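Local atomic coordinates of arginase 1, mitochondrial (Arabidopsis thaliana, PDB entry 6VSU), a protein that hydrolyses L-arginine to urea and L-ornithine with two manganese ions per subunit, and also converts agmatine to putrescine. Residues R113-N116 / V117-E120. Numbering follows the deposited sequence.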
ATOM      1  N   ARG E 113     -36.001  16.367   1.479  1.00 29.34           N
ATOM      2  CA  ARG E 113     -35.562  17.750   1.202  1.00 29.77           C
ATOM      3  C   ARG E 113     -34.175  17.737   0.570  1.00 27.27           C
ATOM      4  O   ARG E 113     -33.973  18.497  -0.372  1.00 26.03           O
ATOM      5  CB  ARG E 113     -35.620  18.584   2.473  1.00 32.17           C
ATOM      6  CG  ARG E 113     -37.011  19.132   2.722  1.00 34.99           C
ATOM      7  CD  ARG E 113     -37.353  19.224   4.196  1.00 38.49           C
ATOM      8  NE  ARG E 113     -36.595  20.220   4.948  1.00 40.07           N
ATOM      9  CZ  ARG E 113     -36.562  21.499   4.653  1.00 42.81           C
ATOM     10  NH1 ARG E 113     -35.844  22.344   5.389  1.00 43.45           N
ATOM     11  NH2 ARG E 113     -37.240  21.934   3.598  1.00 44.93           N
ATOM     12  N   LEU E 114     -33.275  16.882   1.034  1.00 26.26           N
ATOM     13  CA  LEU E 114     -31.925  16.857   0.431  1.00 25.28           C
ATOM     14  C   LEU E 114     -32.035  16.382  -1.012  1.00 23.73           C
ATOM     15  O   LEU E 114     -31.399  17.010  -1.896  1.00 22.95           O
ATOM     16  CB  LEU E 114     -30.999  15.974   1.256  1.00 25.89           C
ATOM     17  CG  LEU E 114     -29.633  15.722   0.650  1.00 25.08           C
ATOM     18  CD1 LEU E 114     -28.917  17.041   0.458  1.00 25.89           C
ATOM     19  CD2 LEU E 114     -28.826  14.772   1.522  1.00 25.29           C
ATOM     20  N   MET E 115     -32.814  15.342  -1.297  1.00 23.48           N
ATOM     21  CA  MET E 115     -32.867  14.858  -2.692  1.00 22.61           C
ATOM     22  C   MET E 115     -33.543  15.929  -3.566  1.00 23.04           C
ATOM     23  O   MET E 115     -33.174  16.055  -4.756  1.00 22.23           O
ATOM     24  CB  MET E 115     -33.586  13.511  -2.789  1.00 23.21           C
ATOM     25  CG  MET E 115     -32.859  12.379  -2.047  1.00 23.33           C
ATOM     26  SD  MET E 115     -31.064  12.285  -2.336  1.00 22.99           S
ATOM     27  CE  MET E 115     -30.839  10.537  -2.664  1.00 22.75           C
ATOM     28  N   ASN E 116     -34.513  16.652  -3.043  1.00 24.42           N
ATOM     29  CA  ASN E 116     -35.161  17.774  -3.778  1.00 26.48           C
ATOM     30  C   ASN E 116     -34.111  18.852  -4.119  1.00 25.71           C
ATOM     31  O   ASN E 116     -34.190  19.449  -5.170  1.00 25.43           O
ATOM     32  CB  ASN E 116     -36.299  18.393  -2.967  1.00 28.85           C
ATOM     33  CG  ASN E 116     -37.505  17.480  -2.810  1.00 31.33           C
ATOM     34  OD1 ASN E 116     -37.617  16.411  -3.450  1.00 31.49           O
ATOM     35  ND2 ASN E 116     -38.396  17.879  -1.897  1.00 33.72           N
ATOM     36  N   VAL E 117     -33.142  19.090  -3.249  1.00 25.43           N
ATOM     37  CA  VAL E 117     -32.052  20.061  -3.538  1.00 25.11           C
ATOM     38  C   VAL E 117     -31.238  19.542  -4.706  1.00 22.73           C
ATOM     39  O   VAL E 117     -30.903  20.306  -5.614  1.00 22.70           O
ATOM     40  CB  VAL E 117     -31.168  20.339  -2.309  1.00 25.86           C
ATOM     41  CG1 VAL E 117     -29.999  21.205  -2.689  1.00 25.41           C
ATOM     42  CG2 VAL E 117     -31.993  21.001  -1.212  1.00 27.98           C
ATOM     43  N   ILE E 118     -30.892  18.288  -4.678  1.00 21.78           N
ATOM     44  CA  ILE E 118     -30.147  17.695  -5.815  1.00 21.01           C
ATOM     45  C   ILE E 118     -30.930  17.853  -7.120  1.00 20.97           C
ATOM     46  O   ILE E 118     -30.317  18.248  -8.097  1.00 21.17           O
ATOM     47  CB  ILE E 118     -29.776  16.238  -5.511  1.00 20.50           C
ATOM     48  CG1 ILE E 118     -28.765  16.224  -4.364  1.00 20.83           C
ATOM     49  CG2 ILE E 118     -29.189  15.554  -6.713  1.00 19.23           C
ATOM     50  CD1 ILE E 118     -28.700  14.874  -3.657  1.00 21.07           C
ATOM     51  N   SER E 119     -32.236  17.596  -7.130  1.00 21.72           N
ATOM     52  CA  SER E 119     -33.102  17.783  -8.322  1.00 21.74           C
ATOM     53  C   SER E 119     -33.049  19.249  -8.762  1.00 22.19           C
ATOM     54  O   SER E 119     -32.821  19.514  -9.937  1.00 22.15           O
ATOM     55  CB  SER E 119     -34.536  17.299  -8.049  1.00 21.85           C
ATOM     56  OG  SER E 119     -34.581  15.877  -7.885  1.00 21.17           O
ATOM     57  N   GLU E 120     -33.188  20.191  -7.855  1.00 23.64           N
ATOM     58  CA  GLU E 120     -33.262  21.616  -8.245  1.00 25.35           C
ATOM     59  C   GLU E 120     -31.913  22.042  -8.785  1.00 23.98           C
ATOM     60  O   GLU E 120     -31.892  22.821  -9.731  1.00 23.81           O
ATOM     61  CB  GLU E 120     -33.704  22.474  -7.070  1.00 28.60           C
ATOM     62  CG  GLU E 120     -35.129  22.181  -6.672  1.00 31.82           C
ATOM     63  CD  GLU E 120     -36.096  22.597  -7.768  1.00 36.01           C
ATOM     64  OE1 GLU E 120     -35.753  23.597  -8.507  1.00 38.13           O
ATOM     65  OE2 GLU E 120     -37.169  21.892  -7.946  1.00 39.52           O
TER
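The carbonyl oxygen of Met-115 takes the backbone N-H of Ser-119, with Met-115 O and Ser-119 N 3.0 Å apart. Ser-119 OG lies near the same oxygen, 3.4 Å from Met-115 O. This hydroxyl sits beside its own backbone N (chi1 -68°), and its hydrogen-bond partners are Pro-145 O and Arg-148 NH2 on helix 143-154. The next step repeats the pattern: Glu-120 N bonds to Asn-116 O at 3.0 Å. Glu-120 CG, beside its own backbone N, approaches Asn-116 O at 3.3 Å from beyond its end. Ile-118 N bonds to Leu-114 O. Val-117 N to Arg-113 O is more bent, with an N-H...O angle of 146°. The CG2 branch of Val-117 lies close to Arg-113 O, at 3.3 Å.

These i to i+4 bonds run along two turns of alpha-helix 111-126, a helix of the alpha/beta arginase fold set between helix 7-37 and helix 143-154. Helix 101-106 also packs against it.

On the side toward helix 143-154, Met-115 and Ile-118 lie side by side, point the same way and both touch Pro-145. The methionine chain is bent at chi2 and chi3, with Met-115 SD 3.7 Å from Ile-118 CD1. Its side chain also meets Asn-54, Ser-141 and Tyr-178. It lies about 12 Å from a bound manganese and about 9 Å from the side chain of the metal ligand His-140. Leu-114 CG is a looser neighbour, 4.5 Å from Ile-118 CD1. Val-117 faces Ile-16 and Leu-20 of helix 7-37, while Arg-113 NH1 bonds to Gln-12 and Asn-13 of that helix.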